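Local coordinates for protein putative aspartyl-tRNA synthetase (Leishmania major, PDB 6OD8) that probably joins L-aspartate to tRNA(Asp) at the cost of ATP, working as a class II aminoacyl-tRNA synthetase, at residues R232-D237 and L328-S333; P246-A251 and F260-F265; E332-Y337 and G524-G529. All coordinates share one frame; numbering follows the deposited sequence.

Interaction 1 (R232-D237 and L328-S333). With EDO (1,2-ethanediol), chain H.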
loop_
_atom_site.group_PDB
_atom_site.type_symbol
_atom_site.label_atom_id
_atom_site.label_comp_id
_atom_site.label_asym_id
_atom_site.label_seq_id
_atom_site.Cartn_x
_atom_site.Cartn_y
_atom_site.Cartn_z
ATOM N N ARG A 232 -7.527 -2.003 -2.681
ATOM C CA ARG A 232 -6.594 -2.236 -3.783
ATOM C C ARG A 232 -7.126 -3.277 -4.762
ATOM O O ARG A 232 -6.981 -3.130 -5.985
ATOM C CB ARG A 232 -5.237 -2.679 -3.246
ATOM C CG ARG A 232 -4.452 -1.624 -2.488
ATOM C CD ARG A 232 -3.041 -2.151 -2.228
ATOM N NE ARG A 232 -3.096 -3.479 -1.616
ATOM C CZ ARG A 232 -3.233 -3.702 -0.311
ATOM N NH1 ARG A 232 -3.297 -2.680 0.537
ATOM N NH2 ARG A 232 -3.274 -4.952 0.153
ATOM N N GLN A 233 -7.746 -4.342 -4.261
ATOM C CA GLN A 233 -8.157 -5.392 -5.196
ATOM C C GLN A 233 -9.247 -4.912 -6.137
ATOM O O GLN A 233 -9.236 -5.253 -7.323
ATOM C CB GLN A 233 -8.625 -6.646 -4.460
ATOM C CG GLN A 233 -8.735 -7.830 -5.410
ATOM C CD GLN A 233 -7.445 -8.076 -6.207
ATOM O OE1 GLN A 233 -6.367 -8.260 -5.629
ATOM N NE2 GLN A 233 -7.553 -8.074 -7.540
ATOM N N PHE A 234 -10.221 -4.158 -5.627
ATOM C CA PHE A 234 -11.232 -3.591 -6.517
ATOM C C PHE A 234 -10.584 -2.800 -7.643
ATOM O O PHE A 234 -10.954 -2.939 -8.815
ATOM C CB PHE A 234 -12.195 -2.687 -5.749
ATOM C CG PHE A 234 -13.214 -2.006 -6.646
ATOM C CD1 PHE A 234 -14.384 -2.673 -7.012
ATOM C CD2 PHE A 234 -12.988 -0.729 -7.151
ATOM C CE1 PHE A 234 -15.331 -2.066 -7.862
ATOM C CE2 PHE A 234 -13.922 -0.118 -8.003
ATOM C CZ PHE A 234 -15.093 -0.779 -8.353
ATOM N N LEU A 235 -9.627 -1.940 -7.298
ATOM C CA LEU A 235 -9.081 -1.010 -8.283
ATOM C C LEU A 235 -8.123 -1.707 -9.247
ATOM O O LEU A 235 -8.102 -1.406 -10.446
ATOM C CB LEU A 235 -8.387 0.142 -7.536
ATOM C CG LEU A 235 -9.378 0.958 -6.679
ATOM C CD1 LEU A 235 -8.593 1.807 -5.653
ATOM C CD2 LEU A 235 -10.280 1.834 -7.544
ATOM N N ILE A 236 -7.313 -2.633 -8.739
ATOM C CA ILE A 236 -6.511 -3.487 -9.619
ATOM C C ILE A 236 -7.397 -4.211 -10.625
ATOM O O ILE A 236 -7.059 -4.300 -11.809
ATOM C CB ILE A 236 -5.677 -4.483 -8.776
ATOM C CG1 ILE A 236 -4.566 -3.756 -8.029
ATOM C CG2 ILE A 236 -5.108 -5.622 -9.648
ATOM C CD1 ILE A 236 -3.978 -4.581 -6.875
ATOM N N ASP A 237 -8.528 -4.770 -10.162
ATOM C CA ASP A 237 -9.483 -5.439 -11.045
ATOM C C ASP A 237 -9.973 -4.513 -12.145
ATOM O O ASP A 237 -10.309 -4.976 -13.238
ATOM C CB ASP A 237 -10.722 -5.925 -10.271
ATOM C CG ASP A 237 -10.497 -7.206 -9.489
ATOM O OD1 ASP A 237 -9.428 -7.836 -9.615
ATOM O OD2 ASP A 237 -11.424 -7.569 -8.722
ATOM N N LEU A 328 -17.829 9.172 -9.455
ATOM C CA LEU A 328 -18.757 8.758 -8.424
ATOM C C LEU A 328 -19.215 7.317 -8.637
ATOM O O LEU A 328 -19.379 6.564 -7.669
ATOM C CB LEU A 328 -19.945 9.741 -8.416
ATOM C CG LEU A 328 -21.093 9.419 -7.479
ATOM C CD1 LEU A 328 -20.564 9.382 -6.036
ATOM C CD2 LEU A 328 -22.187 10.487 -7.658
ATOM N N ASP A 329 -19.409 6.911 -9.895
ATOM C CA ASP A 329 -19.733 5.517 -10.192
ATOM C C ASP A 329 -18.665 4.575 -9.634
ATOM O O ASP A 329 -18.983 3.548 -9.018
ATOM C CB ASP A 329 -19.871 5.310 -11.708
ATOM C CG ASP A 329 -21.140 5.913 -12.298
ATOM O OD1 ASP A 329 -22.043 6.344 -11.551
ATOM O OD2 ASP A 329 -21.223 5.969 -13.551
ATOM N N VAL A 330 -17.385 4.900 -9.861
ATOM C CA VAL A 330 -16.294 4.060 -9.359
ATOM C C VAL A 330 -16.268 4.068 -7.837
ATOM O O VAL A 330 -16.149 3.022 -7.201
ATOM C CB VAL A 330 -14.948 4.516 -9.958
ATOM C CG1 VAL A 330 -13.757 3.964 -9.171
ATOM C CG2 VAL A 330 -14.873 4.054 -11.438
ATOM N N ALA A 331 -16.393 5.252 -7.236
ATOM C CA ALA A 331 -16.336 5.378 -5.777
ATOM C C ALA A 331 -17.441 4.571 -5.101
ATOM O O ALA A 331 -17.206 3.924 -4.075
ATOM C CB ALA A 331 -16.432 6.858 -5.394
ATOM N N GLU A 332 -18.662 4.608 -5.651
ATOM C CA GLU A 332 -19.754 3.847 -5.046
ATOM C C GLU A 332 -19.540 2.348 -5.202
ATOM O O GLU A 332 -19.834 1.569 -4.281
ATOM C CB GLU A 332 -21.094 4.243 -5.671
ATOM C CG GLU A 332 -21.595 5.602 -5.237
ATOM C CD GLU A 332 -22.854 6.013 -5.983
ATOM O OE1 GLU A 332 -23.174 5.360 -7.001
ATOM O OE2 GLU A 332 -23.525 6.982 -5.560
ATOM N N SER A 333 -19.112 1.917 -6.385
ATOM C CA SER A 333 -18.843 0.498 -6.582
ATOM C C SER A 333 -17.704 0.044 -5.679
ATOM O O SER A 333 -17.724 -1.081 -5.161
ATOM C CB SER A 333 -18.498 0.220 -8.050
ATOM O OG SER A 333 -19.582 0.555 -8.901
HETATM C C1 EDO H . -22.751 2.150 -7.894
HETATM O O1 EDO H . -22.810 0.753 -8.228
HETATM C C2 EDO H . -22.584 3.013 -9.137
HETATM O O2 EDO H . -21.650 2.398 -10.031
#

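Interaction 2 (P246-A251 and F260-F265)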
loop_
_atom_site.group_PDB
_atom_site.type_symbol
_atom_site.label_atom_id
_atom_site.label_comp_id
_atom_site.label_asym_id
_atom_site.label_seq_id
_atom_site.Cartn_x
_atom_site.Cartn_y
_atom_site.Cartn_z
ATOM N N PRO A 246 5.903 11.555 -3.692
ATOM C CA PRO A 246 6.727 11.924 -2.535
ATOM C C PRO A 246 5.923 12.598 -1.443
ATOM O O PRO A 246 4.982 13.361 -1.689
ATOM C CB PRO A 246 7.770 12.887 -3.127
ATOM C CG PRO A 246 7.081 13.473 -4.349
ATOM C CD PRO A 246 6.269 12.316 -4.901
ATOM N N LYS A 247 6.330 12.330 -0.217
ATOM C CA LYS A 247 5.750 13.013 0.924
ATOM C C LYS A 247 6.541 14.250 1.309
ATOM O O LYS A 247 5.977 15.151 1.946
ATOM C CB LYS A 247 5.637 12.044 2.116
ATOM C CG LYS A 247 5.054 10.674 1.731
ATOM C CD LYS A 247 3.727 10.806 0.962
ATOM C CE LYS A 247 3.295 9.505 0.243
ATOM N NZ LYS A 247 2.135 9.806 -0.720
ATOM N N ILE A 248 7.798 14.350 0.879
ATOM C CA ILE A 248 8.575 15.582 1.039
ATOM C C ILE A 248 8.319 16.487 -0.163
ATOM O O ILE A 248 8.452 16.060 -1.311
ATOM C CB ILE A 248 10.073 15.272 1.196
ATOM C CG1 ILE A 248 10.289 14.499 2.504
ATOM C CG2 ILE A 248 10.887 16.571 1.182
ATOM C CD1 ILE A 248 11.732 14.103 2.769
ATOM N N ILE A 249 7.940 17.736 0.096
ATOM C CA ILE A 249 7.698 18.708 -0.971
ATOM C C ILE A 249 8.461 19.995 -0.687
ATOM O O ILE A 249 8.926 20.240 0.425
ATOM C CB ILE A 249 6.189 18.972 -1.165
ATOM C CG1 ILE A 249 5.543 19.522 0.117
ATOM C CG2 ILE A 249 5.505 17.684 -1.612
ATOM C CD1 ILE A 249 4.012 19.830 -0.051
ATOM N N ASN A 250 8.650 20.807 -1.728
ATOM C CA ASN A 250 9.559 21.925 -1.552
ATOM C C ASN A 250 8.878 23.147 -0.955
ATOM O O ASN A 250 9.573 24.084 -0.557
ATOM C CB ASN A 250 10.226 22.316 -2.873
ATOM C CG ASN A 250 9.284 23.011 -3.804
ATOM O OD1 ASN A 250 8.073 22.795 -3.748
ATOM N ND2 ASN A 250 9.825 23.853 -4.670
ATOM N N ALA A 251 7.545 23.160 -0.896
ATOM C CA ALA A 251 6.827 24.355 -0.473
ATOM C C ALA A 251 5.423 23.954 -0.047
ATOM O O ALA A 251 4.838 23.058 -0.672
ATOM C CB ALA A 251 6.771 25.388 -1.601
ATOM N N PHE A 260 3.951 21.122 8.012
ATOM C CA PHE A 260 5.064 20.543 8.759
ATOM C C PHE A 260 6.355 20.890 8.032
ATOM O O PHE A 260 6.545 20.473 6.891
ATOM C CB PHE A 260 4.928 19.022 8.873
ATOM C CG PHE A 260 3.963 18.570 9.945
ATOM C CD1 PHE A 260 4.134 18.973 11.262
ATOM C CD2 PHE A 260 2.905 17.739 9.637
ATOM C CE1 PHE A 260 3.245 18.563 12.253
ATOM C CE2 PHE A 260 2.008 17.318 10.617
ATOM C CZ PHE A 260 2.180 17.724 11.928
ATOM N N LYS A 261 7.226 21.656 8.674
ATOM C CA LYS A 261 8.474 22.105 8.078
ATOM C C LYS A 261 9.633 21.252 8.584
ATOM O O LYS A 261 9.798 21.076 9.795
ATOM C CB LYS A 261 8.726 23.572 8.415
ATOM C CG LYS A 261 9.962 24.144 7.751
ATOM C CD LYS A 261 9.947 25.660 7.756
ATOM C CE LYS A 261 10.473 26.208 9.040
ATOM N NZ LYS A 261 10.859 27.643 8.864
ATOM N N LEU A 262 10.464 20.773 7.672
ATOM C CA LEU A 262 11.579 19.927 8.073
ATOM C C LEU A 262 12.879 20.501 7.540
ATOM O O LEU A 262 12.894 21.200 6.523
ATOM C CB LEU A 262 11.383 18.494 7.589
ATOM C CG LEU A 262 11.231 18.303 6.093
ATOM C CD1 LEU A 262 12.164 17.168 5.613
ATOM C CD2 LEU A 262 9.775 17.994 5.758
ATOM N N GLU A 263 13.967 20.249 8.275
ATOM C CA GLU A 263 15.290 20.608 7.788
ATOM C C GLU A 263 15.699 19.614 6.711
ATOM O O GLU A 263 15.679 18.401 6.938
ATOM C CB GLU A 263 16.322 20.606 8.925
ATOM C CG GLU A 263 16.077 21.635 10.003
ATOM C CD GLU A 263 17.027 21.499 11.189
ATOM O OE1 GLU A 263 16.905 22.310 12.128
ATOM O OE2 GLU A 263 17.886 20.587 11.190
ATOM N N TYR A 264 16.078 20.125 5.537
ATOM C CA TYR A 264 16.365 19.273 4.380
ATOM C C TYR A 264 17.735 19.689 3.875
ATOM O O TYR A 264 17.841 20.521 2.976
ATOM C CB TYR A 264 15.298 19.392 3.296
ATOM C CG TYR A 264 15.393 18.290 2.241
ATOM C CD1 TYR A 264 14.869 17.019 2.479
ATOM C CD2 TYR A 264 16.045 18.514 1.021
ATOM C CE1 TYR A 264 14.979 16.011 1.519
ATOM C CE2 TYR A 264 16.140 17.518 0.057
ATOM C CZ TYR A 264 15.604 16.271 0.314
ATOM O OH TYR A 264 15.685 15.296 -0.649
ATOM N N PHE A 265 18.779 19.109 4.466
ATOM C CA PHE A 265 20.170 19.444 4.141
ATOM C C PHE A 265 20.334 20.944 4.361
ATOM O O PHE A 265 20.068 21.405 5.486
ATOM C CB PHE A 265 20.516 18.908 2.748
ATOM C CG PHE A 265 20.360 17.412 2.638
ATOM C CD1 PHE A 265 21.322 16.562 3.175
ATOM C CD2 PHE A 265 19.245 16.857 2.037
ATOM C CE1 PHE A 265 21.169 15.186 3.114
ATOM C CE2 PHE A 265 19.078 15.476 1.971
ATOM C CZ PHE A 265 20.062 14.636 2.506
#

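Interaction 3 (E332-Y337 and G524-G529). With EDO (1,2-ethanediol), chain H.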
loop_
_atom_site.group_PDB
_atom_site.type_symbol
_atom_site.label_atom_id
_atom_site.label_comp_id
_atom_site.label_asym_id
_atom_site.label_seq_id
_atom_site.Cartn_x
_atom_site.Cartn_y
_atom_site.Cartn_z
ATOM N N GLU A 332 -18.662 4.608 -5.651
ATOM C CA GLU A 332 -19.754 3.847 -5.046
ATOM C C GLU A 332 -19.540 2.348 -5.202
ATOM O O GLU A 332 -19.834 1.569 -4.281
ATOM C CB GLU A 332 -21.094 4.243 -5.671
ATOM C CG GLU A 332 -21.595 5.602 -5.237
ATOM C CD GLU A 332 -22.854 6.013 -5.983
ATOM O OE1 GLU A 332 -23.174 5.360 -7.001
ATOM O OE2 GLU A 332 -23.525 6.982 -5.560
ATOM N N SER A 333 -19.112 1.917 -6.385
ATOM C CA SER A 333 -18.843 0.498 -6.582
ATOM C C SER A 333 -17.704 0.044 -5.679
ATOM O O SER A 333 -17.724 -1.081 -5.161
ATOM C CB SER A 333 -18.498 0.220 -8.050
ATOM O OG SER A 333 -19.582 0.555 -8.901
ATOM N N LEU A 334 -16.715 0.923 -5.472
ATOM C CA LEU A 334 -15.588 0.603 -4.594
ATOM C C LEU A 334 -16.058 0.409 -3.157
ATOM O O LEU A 334 -15.682 -0.560 -2.485
ATOM C CB LEU A 334 -14.539 1.726 -4.673
ATOM C CG LEU A 334 -13.482 1.782 -3.583
ATOM C CD1 LEU A 334 -12.549 0.588 -3.723
ATOM C CD2 LEU A 334 -12.673 3.082 -3.653
ATOM N N PHE A 335 -16.881 1.332 -2.662
ATOM C CA PHE A 335 -17.359 1.177 -1.291
ATOM C C PHE A 335 -18.268 -0.040 -1.171
ATOM O O PHE A 335 -18.205 -0.755 -0.172
ATOM C CB PHE A 335 -18.070 2.459 -0.815
ATOM C CG PHE A 335 -17.141 3.480 -0.175
ATOM C CD1 PHE A 335 -16.752 3.349 1.153
ATOM C CD2 PHE A 335 -16.669 4.557 -0.898
ATOM C CE1 PHE A 335 -15.893 4.273 1.742
ATOM C CE2 PHE A 335 -15.815 5.491 -0.314
ATOM C CZ PHE A 335 -15.439 5.354 1.007
ATOM N N ASN A 336 -19.128 -0.284 -2.174
ATOM C CA ASN A 336 -19.973 -1.472 -2.142
ATOM C C ASN A 336 -19.123 -2.726 -2.014
ATOM O O ASN A 336 -19.395 -3.590 -1.182
ATOM C CB ASN A 336 -20.837 -1.541 -3.404
ATOM C CG ASN A 336 -21.851 -2.665 -3.364
ATOM O OD1 ASN A 336 -22.610 -2.806 -2.410
ATOM N ND2 ASN A 336 -21.873 -3.465 -4.409
ATOM N N TYR A 337 -18.081 -2.828 -2.843
ATOM C CA TYR A 337 -17.192 -3.986 -2.826
ATOM C C TYR A 337 -16.581 -4.188 -1.445
ATOM O O TYR A 337 -16.549 -5.307 -0.918
ATOM C CB TYR A 337 -16.101 -3.763 -3.879
ATOM C CG TYR A 337 -15.053 -4.850 -4.045
ATOM C CD1 TYR A 337 -15.175 -5.807 -5.048
ATOM C CD2 TYR A 337 -13.907 -4.872 -3.251
ATOM C CE1 TYR A 337 -14.191 -6.792 -5.239
ATOM C CE2 TYR A 337 -12.923 -5.857 -3.428
ATOM C CZ TYR A 337 -13.074 -6.815 -4.422
ATOM O OH TYR A 337 -12.099 -7.793 -4.612
ATOM N N GLY A 524 -10.742 13.329 -12.723
ATOM C CA GLY A 524 -11.313 13.564 -11.408
ATOM C C GLY A 524 -10.886 12.466 -10.460
ATOM O O GLY A 524 -10.216 11.517 -10.854
ATOM N N GLY A 525 -11.251 12.598 -9.192
ATOM C CA GLY A 525 -10.755 11.614 -8.241
ATOM C C GLY A 525 -11.353 11.853 -6.875
ATOM O O GLY A 525 -12.236 12.693 -6.712
ATOM N N PHE A 526 -10.845 11.115 -5.887
ATOM C CA PHE A 526 -11.350 11.217 -4.521
ATOM C C PHE A 526 -10.308 10.642 -3.569
ATOM O O PHE A 526 -9.399 9.920 -3.988
ATOM C CB PHE A 526 -12.687 10.483 -4.366
ATOM C CG PHE A 526 -12.652 9.036 -4.812
ATOM C CD1 PHE A 526 -12.347 8.027 -3.903
ATOM C CD2 PHE A 526 -12.974 8.687 -6.130
ATOM C CE1 PHE A 526 -12.332 6.692 -4.306
ATOM C CE2 PHE A 526 -12.989 7.355 -6.542
ATOM C CZ PHE A 526 -12.647 6.359 -5.638
ATOM N N GLY A 527 -10.444 10.970 -2.287
ATOM C CA GLY A 527 -9.577 10.405 -1.259
ATOM C C GLY A 527 -10.405 9.925 -0.086
ATOM O O GLY A 527 -11.512 10.410 0.151
ATOM N N ILE A 528 -9.857 8.951 0.653
ATOM C CA ILE A 528 -10.544 8.352 1.800
ATOM C C ILE A 528 -9.540 8.189 2.932
ATOM O O ILE A 528 -8.466 7.625 2.714
ATOM C CB ILE A 528 -11.134 6.957 1.478
ATOM C CG1 ILE A 528 -11.947 6.940 0.190
ATOM C CG2 ILE A 528 -11.924 6.396 2.670
ATOM C CD1 ILE A 528 -12.074 5.516 -0.396
ATOM N N GLY A 529 -9.893 8.644 4.144
ATOM C CA GLY A 529 -9.067 8.339 5.310
ATOM C C GLY A 529 -9.243 6.916 5.818
ATOM O O GLY A 529 -10.367 6.489 6.119
HETATM C C1 EDO H . -22.751 2.150 -7.894
HETATM O O1 EDO H . -22.810 0.753 -8.228
HETATM C C2 EDO H . -22.584 3.013 -9.137
HETATM O O2 EDO H . -21.650 2.398 -10.031
#

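Interaction 1 (R232-D237 and L328-S333)
Phe234 makes the largest contribution here, its CZ and CE2 end resting against Val330 and Ser333 across two helices that cross at a slant, roughly antiparallel. The short axes lie 11.2 Å apart at an angle of 136°, a gap that a large aromatic side chain can bridge. With CG anti to the backbone N (chi1 177°), the ring reaches straight across. Its CZ rests on Ser333 CB at 3.6 Å and its CE2 on Val330 O at 3.9 Å, both approached obliquely. The small Ser333 lets the ring come close to the helix backbone: Phe234 CE1 is 3.7 Å from Ser333 O. Beside it, Leu235 CD2 lies 4.4 Å from Val330 CG1 and also borders the edge of the Phe234 ring, in its plane. Phe240 touches both Leu235 and Val330, while Tyr337 meets Phe234 edge-to-face.

The hydrogen bonds lie within each helix or run to a bound molecule, and do not join the two. Gln233 NE2 donates to Asp237 OD1 at 2.8 Å, one helical turn on, reaching the carboxylate from 51° above its plane. On the other helix a 1,2-ethanediol, probably from the crystallisation liquor, uses its O2 to hydrogen-bond Ser333 OG at 3.0 Å and Asp329 O at 3.1 Å.

The charged groups find partners outside the contact: Asp329 and Glu332 form salt bridges to Arg401, and Arg232 pairs with Glu242 of the second subunit. A long helix at the dimer interface, leading into a short strand, is characteristic of motif 1 in class II synthetases, and helix 215-237 fits that description, here packed against helix 325-342.

Interaction 2 (P246-A251 and F260-F265)
Ile248 meets Tyr264 and Leu262 in a small, tight apolar patch where two strands face each other without being neighbours. Its CG1 stands anti to the carbonyl carbon (chi1 -65°) and the chain is extended beyond it, which carries CD1 to 4.0 Å from Tyr264 CE1 and 4.2 Å from Leu262 CD1. The other branch, CG2, lies 4.1 Å from the same Tyr264 CE1, so both branches of the isoleucine reach that corner from the same side of the ring, approaching it obliquely. The two CA atoms of Ile248 and Leu262 remain 8.8 Å apart, about two strand spacings.

That spacing reflects a three-stranded antiparallel sheet in which strand 267-271 runs between 248-249 and 261-264. Ala269 on the middle strand touches both Ile248 and Tyr264, and its short side chain leaves the larger ones room to meet over it.

The second subunit closes over the Ile248 and Tyr264 part of the patch. Tyr264, apolar along its ring and polar at its end, suits the boundary: its OH bonds Thr309 OG1 and Asp552 O of that subunit, while Ile248 N and O bond Glu310 and Arg551 there. Phe265, though itself exposed, backs the Tyr264 face turned away from Ile248, its CD2 3.7 Å above that ring near the rim.

The loose side is that of Glu263, between Leu262 and Tyr264 on the strand: it is exposed, its extended chain carrying the carboxylate away from the patch.

Interaction 3 (E332-Y337 and G524-G529)
Leu334 and Phe335 of a helix lie over Phe526 and Ile528 of a strand, the two short axes being 12.0 Å apart at their closest and only 30° from parallel. The nearest CA atoms, those of Phe335 and Ile528, are still 10.4 Å apart, so side chains alone bridge the gap. Alternation along the extended strand sends Phe526 and Ile528 to the same side, with Gly527 between them. Gly529 then serves as N-cap of helix 530-538.

Leu334 points at the strand with CG anti to the backbone N (chi1 164°), bringing CD2 to the edge of the Phe526 ring, near its plane, at 3.7 Å from CE1 and 3.8 Å from CZ. The same methyl lies 4.1 Å from Ile528 CD1, so it touches both strand residues. Phe335 and Ile528 come from opposite directions: CD1 of the isoleucine sits 3.6 Å from Phe335 CZ and 3.7 Å from CE2, oblique to the ring. Long apolar side chains suit so wide a gap between axes within the protein.

The strand itself is anchored by backbone hydrogen bonds to Met318, Val316 and Leu314 on one flank and Ala486 on the other. Phe231 and Phe234 meet Leu334, Met475 lies on Phe335, and Ile482 on Ile528. Strand 523-529 with the helix that follows matches motif 3 of class II synthetases, part of the ATP-binding apparatus in this family. Since all four touching residues are buried and apolar, the helix is held to this strand by close packing, probably driven mainly by the hydrophobic effect, rather than by directed bonds.

Interactions 1 and 3 use overlapping segments of helix 325-342, sharing Glu332 and Ser333, with centres about 6 Å apart. Phe234 of interaction 1 packs on Leu334 of interaction 3, so one apolar layer runs from helix 215-237 through helix 325-342 to strand 523-529. Interaction 3 is the fully buried end of that layer; interaction 1 is only partly buried, with polar and charged groups nearby that bind other parts of the chain, the second subunit or ethanediol. Interaction 2 lies apart, its centre about 32 Å from that of interaction 1, in a small separate sheet. It is buried too, but with help from the second subunit, which interaction 1 also touches and interaction 3 does not.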